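Haemagglutinin I (Physarum polycephalum, PDB 3A5P) is a lectin that agglutinates red blood cells, probably by binding cell-surface carbohydrate through a minimal legume-lectin-like recognition domain. Local coordinates at residues V32-Y37 and L98-L103; H51-I56 and G69-G74. All blocks are in the same frame, centred on the assembly; numbering follows the deposited sequence.

Interaction 1: residues V32-Y37 and L98-L103; sequences VTVTGY and LTLKKL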
loop_
_atom_site.group_PDB
_atom_site.type_symbol
_atom_site.label_atom_id
_atom_site.label_comp_id
_atom_site.label_asym_id
_atom_site.label_seq_id
_atom_site.Cartn_x
_atom_site.Cartn_y
_atom_site.Cartn_z
ATOM N N VAL A 32 3.614 -1.032 -4.908
ATOM C CA VAL A 32 3.284 -0.239 -6.091
ATOM C C VAL A 32 1.888 0.332 -5.897
ATOM O O VAL A 32 0.913 -0.421 -5.734
ATOM C CB VAL A 32 3.381 -1.041 -7.421
ATOM C CG1 VAL A 32 2.945 -0.165 -8.593
ATOM C CG2 VAL A 32 4.809 -1.490 -7.640
ATOM N N THR A 33 1.812 1.661 -5.911
ATOM C CA THR A 33 0.587 2.366 -5.577
ATOM C C THR A 33 0.025 3.073 -6.803
ATOM O O THR A 33 0.781 3.611 -7.605
ATOM C CB THR A 33 0.818 3.407 -4.446
ATOM O OG1 THR A 33 1.818 4.371 -4.862
ATOM C CG2 THR A 33 1.235 2.680 -3.134
ATOM N N VAL A 34 -1.296 3.032 -6.950
ATOM C CA VAL A 34 -1.992 3.747 -8.040
ATOM C C VAL A 34 -3.199 4.399 -7.392
ATOM O O VAL A 34 -4.047 3.708 -6.787
ATOM C CB VAL A 34 -2.485 2.781 -9.176
ATOM C CG1 VAL A 34 -3.165 3.587 -10.312
ATOM C CG2 VAL A 34 -1.341 1.934 -9.723
ATOM N N THR A 35 -3.274 5.720 -7.498
ATOM C CA THR A 35 -4.319 6.476 -6.821
ATOM C C THR A 35 -5.689 5.915 -7.173
ATOM O O THR A 35 -6.012 5.749 -8.372
ATOM C CB THR A 35 -4.246 7.943 -7.240
ATOM O OG1 THR A 35 -3.023 8.511 -6.748
ATOM C CG2 THR A 35 -5.458 8.717 -6.702
ATOM N N GLY A 36 -6.469 5.597 -6.134
ATOM C CA GLY A 36 -7.837 5.111 -6.303
ATOM C C GLY A 36 -7.924 3.599 -6.141
ATOM O O GLY A 36 -9.018 3.043 -6.023
ATOM N N TYR A 37 -6.768 2.937 -6.139
ATOM C CA TYR A 37 -6.732 1.485 -6.053
ATOM C C TYR A 37 -5.942 0.993 -4.858
ATOM O O TYR A 37 -5.137 1.733 -4.294
ATOM C CB TYR A 37 -6.090 0.910 -7.319
ATOM C CG TYR A 37 -6.851 1.301 -8.568
ATOM C CD1 TYR A 37 -7.933 0.532 -9.006
ATOM C CD2 TYR A 37 -6.508 2.448 -9.277
ATOM C CE1 TYR A 37 -8.655 0.892 -10.149
ATOM C CE2 TYR A 37 -7.217 2.823 -10.431
ATOM C CZ TYR A 37 -8.287 2.035 -10.849
ATOM O OH TYR A 37 -8.991 2.372 -11.974
ATOM N N LEU A 98 -2.682 -9.263 -13.418
ATOM C CA LEU A 98 -3.746 -8.956 -12.464
ATOM C C LEU A 98 -4.445 -7.664 -12.887
ATOM O O LEU A 98 -3.977 -6.930 -13.776
ATOM C CB LEU A 98 -3.200 -8.843 -11.016
ATOM C CG LEU A 98 -2.130 -7.769 -10.704
ATOM C CD1 LEU A 98 -2.743 -6.368 -10.481
ATOM C CD2 LEU A 98 -1.227 -8.138 -9.481
ATOM N N THR A 99 -5.568 -7.400 -12.238
ATOM C CA THR A 99 -6.256 -6.136 -12.418
ATOM C C THR A 99 -6.392 -5.438 -11.094
ATOM O O THR A 99 -6.739 -6.052 -10.062
ATOM C CB THR A 99 -7.642 -6.281 -13.059
ATOM O OG1 THR A 99 -8.395 -7.282 -12.363
ATOM C CG2 THR A 99 -7.497 -6.657 -14.506
ATOM N N LEU A 100 -6.074 -4.144 -11.130
ATOM C CA LEU A 100 -6.163 -3.262 -9.968
ATOM C C LEU A 100 -7.551 -3.323 -9.346
ATOM O O LEU A 100 -8.555 -3.410 -10.069
ATOM C CB LEU A 100 -5.847 -1.818 -10.380
ATOM C CG LEU A 100 -4.399 -1.569 -10.834
ATOM C CD1 LEU A 100 -4.196 -0.098 -11.289
ATOM C CD2 LEU A 100 -3.380 -1.967 -9.757
ATOM N N LYS A 101 -7.601 -3.258 -8.024
ATOM C CA LYS A 101 -8.867 -3.295 -7.293
ATOM C C LYS A 101 -9.211 -1.907 -6.795
ATOM O O LYS A 101 -8.435 -1.300 -6.038
ATOM C CB LYS A 101 -8.752 -4.265 -6.119
ATOM C CG LYS A 101 -8.646 -5.692 -6.572
ATOM C CD LYS A 101 -7.722 -6.499 -5.674
ATOM C CE LYS A 101 -8.311 -6.749 -4.329
ATOM N NZ LYS A 101 -7.849 -8.063 -3.820
ATOM N N LYS A 102 -10.363 -1.391 -7.232
ATOM C CA LYS A 102 -10.787 -0.064 -6.799
ATOM C C LYS A 102 -11.040 -0.058 -5.306
ATOM O O LYS A 102 -11.605 -1.007 -4.761
ATOM C CB LYS A 102 -12.046 0.412 -7.535
ATOM C CG LYS A 102 -11.764 0.922 -8.890
ATOM C CD LYS A 102 -12.852 1.857 -9.375
ATOM C CE LYS A 102 -12.559 2.286 -10.823
ATOM N NZ LYS A 102 -13.666 3.137 -11.385
ATOM N N LEU A 103 -10.596 1.000 -4.640
ATOM C CA LEU A 103 -10.984 1.207 -3.238
ATOM C C LEU A 103 -12.387 1.811 -3.203
ATOM O O LEU A 103 -12.658 2.841 -3.820
ATOM C CB LEU A 103 -9.962 2.063 -2.483
ATOM C CG LEU A 103 -8.539 1.480 -2.460
ATOM C CD1 LEU A 103 -7.584 2.478 -1.820
ATOM C CD2 LEU A 103 -8.486 0.128 -1.726
#
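Leu100 lays its CD1 methyl over one face of the Tyr37 ring, 4.1 Å from the ring centroid and 17° off the normal, a CH-pi contact displaced toward the rim. The two side chains cross at about a right angle, and Leu100 CB presses on Tyr37 CD1 at 3.4 Å. The same CD1 methyl rests on Val34, 3.8 Å from its CG2, so Leu100 fills the angle between valine and tyrosine. With CG of Tyr37 anti to its carbonyl carbon (chi1 -59°), the ring runs alongside the extended chain of Lys102, both pointing the same way; Lys102 CG approaches Tyr37 CE1 to 3.4 Å. Lys101 O lies at the ring edge and also takes a CA-H...O contact from Tyr37. A type II turn from Val34 to Tyr37 presents Gly36 O to Leu103 N, a nearly straight hydrogen bond of 2.9 Å. The C-terminal tail thus joins edge strand 96-99 of the four-stranded sheet to the end of strand 30-34, an inner strand of the five-stranded one. Lys101 NZ hydrogen-bonds to Asn60 O and forms salt bridges with Asp63 of its own chain and Asp62 of the second subunit. Hydrophobic and CH-pi packing therefore carries most of this contact, with one backbone hydrogen bond fixing the tail.

Interaction 2: residues H51-I56 and G69-G74; sequences HQSWYI and GYEGGG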
loop_
_atom_site.group_PDB
_atom_site.type_symbol
_atom_site.label_atom_id
_atom_site.label_comp_id
_atom_site.label_asym_id
_atom_site.label_seq_id
_atom_site.Cartn_x
_atom_site.Cartn_y
_atom_site.Cartn_z
ATOM N N HIS A 51 9.699 -22.779 -9.131
ATOM C CA HIS A 51 10.832 -23.688 -9.330
ATOM C C HIS A 51 12.205 -23.013 -9.255
ATOM O O HIS A 51 13.211 -23.670 -8.960
ATOM C CB HIS A 51 10.666 -24.502 -10.628
ATOM C CG HIS A 51 9.562 -25.517 -10.566
ATOM N ND1 HIS A 51 8.977 -26.052 -11.693
ATOM C CD2 HIS A 51 8.933 -26.090 -9.510
ATOM C CE1 HIS A 51 8.032 -26.904 -11.338
ATOM N NE2 HIS A 51 7.984 -26.944 -10.017
ATOM N N GLN A 52 12.255 -21.698 -9.489
ATOM C CA GLN A 52 13.516 -20.955 -9.426
ATOM C C GLN A 52 14.093 -20.924 -8.010
ATOM O O GLN A 52 13.377 -21.210 -7.050
ATOM C CB GLN A 52 13.351 -19.531 -9.973
ATOM C CG GLN A 52 13.003 -19.461 -11.471
ATOM C CD GLN A 52 11.552 -19.826 -11.782
ATOM O OE1 GLN A 52 10.682 -19.813 -10.901
ATOM N NE2 GLN A 52 11.279 -20.127 -13.054
ATOM N N SER A 53 15.385 -20.592 -7.899
ATOM C CA SER A 53 16.083 -20.503 -6.603
ATOM C C SER A 53 15.402 -19.531 -5.639
ATOM O O SER A 53 15.272 -19.822 -4.442
ATOM C CB SER A 53 17.533 -20.042 -6.783
ATOM O OG SER A 53 18.251 -20.852 -7.706
ATOM N N TRP A 54 14.970 -18.380 -6.180
ATOM C CA TRP A 54 14.455 -17.267 -5.369
ATOM C C TRP A 54 13.072 -16.845 -5.826
ATOM O O TRP A 54 12.690 -17.100 -6.962
ATOM C CB TRP A 54 15.390 -16.053 -5.452
ATOM C CG TRP A 54 16.824 -16.412 -5.446
ATOM C CD1 TRP A 54 17.740 -16.153 -6.418
ATOM C CD2 TRP A 54 17.513 -17.134 -4.421
ATOM N NE1 TRP A 54 18.971 -16.651 -6.055
ATOM C CE2 TRP A 54 18.855 -17.267 -4.836
ATOM C CE3 TRP A 54 17.125 -17.673 -3.186
ATOM C CZ2 TRP A 54 19.815 -17.914 -4.060
ATOM C CZ3 TRP A 54 18.076 -18.322 -2.419
ATOM C CH2 TRP A 54 19.407 -18.436 -2.860
ATOM N N TYR A 55 12.340 -16.166 -4.943
ATOM C CA TYR A 55 10.953 -15.840 -5.222
ATOM C C TYR A 55 10.552 -14.453 -4.705
ATOM O O TYR A 55 11.206 -13.876 -3.825
ATOM C CB TYR A 55 10.010 -16.924 -4.667
ATOM C CG TYR A 55 9.898 -16.902 -3.157
ATOM C CD1 TYR A 55 8.932 -16.115 -2.525
ATOM C CD2 TYR A 55 10.793 -17.633 -2.356
ATOM C CE1 TYR A 55 8.844 -16.055 -1.131
ATOM C CE2 TYR A 55 10.702 -17.596 -0.952
ATOM C CZ TYR A 55 9.733 -16.800 -0.353
ATOM O OH TYR A 55 9.610 -16.739 1.019
ATOM N N ILE A 56 9.481 -13.938 -5.305
ATOM C CA ILE A 56 8.811 -12.710 -4.877
ATOM C C ILE A 56 7.310 -13.013 -4.905
ATOM O O ILE A 56 6.764 -13.394 -5.954
ATOM C CB ILE A 56 9.094 -11.522 -5.830
ATOM C CG1 ILE A 56 10.602 -11.343 -6.057
ATOM C CG2 ILE A 56 8.463 -10.206 -5.234
ATOM C CD1 ILE A 56 10.958 -10.405 -7.265
ATOM N N GLY A 69 9.371 -16.102 -9.713
ATOM C CA GLY A 69 10.690 -16.684 -9.446
ATOM C C GLY A 69 11.788 -15.926 -10.168
ATOM O O GLY A 69 11.548 -15.259 -11.204
ATOM N N TYR A 70 12.994 -16.021 -9.625
ATOM C CA TYR A 70 14.152 -15.410 -10.262
ATOM C C TYR A 70 15.464 -16.103 -9.887
ATOM O O TYR A 70 15.563 -16.815 -8.876
ATOM C CB TYR A 70 14.214 -13.885 -9.971
ATOM C CG TYR A 70 14.578 -13.507 -8.544
ATOM C CD1 TYR A 70 15.916 -13.297 -8.175
ATOM C CD2 TYR A 70 13.589 -13.360 -7.552
ATOM C CE1 TYR A 70 16.266 -12.948 -6.877
ATOM C CE2 TYR A 70 13.936 -13.011 -6.222
ATOM C CZ TYR A 70 15.284 -12.814 -5.900
ATOM O OH TYR A 70 15.651 -12.492 -4.616
ATOM N N GLU A 71 16.450 -15.904 -10.748
ATOM C CA GLU A 71 17.823 -16.283 -10.485
ATOM C C GLU A 71 18.639 -14.999 -10.479
ATOM O O GLU A 71 18.231 -13.995 -11.073
ATOM C CB GLU A 71 18.333 -17.218 -11.590
ATOM C CG GLU A 71 17.521 -18.483 -11.781
ATOM C CD GLU A 71 17.619 -19.446 -10.601
ATOM O OE1 GLU A 71 18.567 -19.313 -9.782
ATOM O OE2 GLU A 71 16.738 -20.324 -10.502
ATOM N N GLY A 72 19.798 -15.031 -9.826
ATOM C CA GLY A 72 20.677 -13.863 -9.750
ATOM C C GLY A 72 20.003 -12.720 -9.005
ATOM O O GLY A 72 19.230 -12.964 -8.077
ATOM N N GLY A 73 20.283 -11.485 -9.419
ATOM C CA GLY A 73 19.594 -10.312 -8.888
ATOM C C GLY A 73 18.268 -10.122 -9.614
ATOM O O GLY A 73 18.247 -9.824 -10.810
ATOM N N GLY A 74 17.165 -10.302 -8.893
ATOM C CA GLY A 74 15.821 -10.245 -9.481
ATOM C C GLY A 74 15.331 -8.844 -9.822
ATOM O O GLY A 74 15.650 -7.876 -9.134
HETATM O O HOH W 1 13.642 -13.243 -2.850
#
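Ser53 and Glu71 meet through two hydrogen bonds that use both carboxylate oxygens. Ser53 OG donates to Glu71 OE1 at 2.6 Å, on the syn lone pair, while Ser53 N donates to Glu71 OE2 at 2.9 Å from above the carboxylate plane. The glutamate chain bends at chi2 (-68°), which brings its carboxylate back to the serine. Since both donors come from one residue, the carboxylate is held at two points, an arrangement that would probably favour its charged form.

Next along the strands, Trp54 and Tyr70 form an antiparallel hydrogen-bonded pair. Tyr70 N gives Trp54 O a 2.9 Å bond from above the carbonyl plane, and Trp54 N returns a longer one, 3.2 Å, to Tyr70 O. Trp54 O also takes a CA-H...O contact from Gly69. These bonds end the ladder of the hairpin formed by strands 54-60 and 63-70, at the end away from its turn and at the margin of the five-stranded antiparallel sheet of this legume-lectin-like fold.

Over one face of the Tyr70 ring sits Trp54 CB, 3.4 Å from the centroid in a CH-pi contact; the indole itself meets that ring obliquely, with planes 45° apart. Ile56 CG1 touches Tyr70 CE2 at 3.7 Å. The phenol hydroxyl is doubly engaged: Tyr70 OH is hydrogen-bonded to Val2 N and donates to a water, 2.8 Å away, which in turn donates to Tyr55 O at 2.7 Å. Tyr55 OH bonds instead to Glu44 O.

Interactions 1 and 2 lie on opposite sides of the centre of the chain, with centres about 25 Å apart and nearest atoms about 10 Å apart, so they do not touch. Both reach the five-stranded antiparallel sheet: 32-37 leaves its strand 30-34, whereas 51-56 and 69-74 belong to the hairpin of strands 54-60 and 63-70. Along the sequence, interaction 2 is nested inside the loop closed by interaction 1. The first brings the C-terminal tail to this sheet and adjoins the second subunit; the second joins neighbouring strands beside the N-terminal residue Val2, and no other chain of the assembly touches its segments.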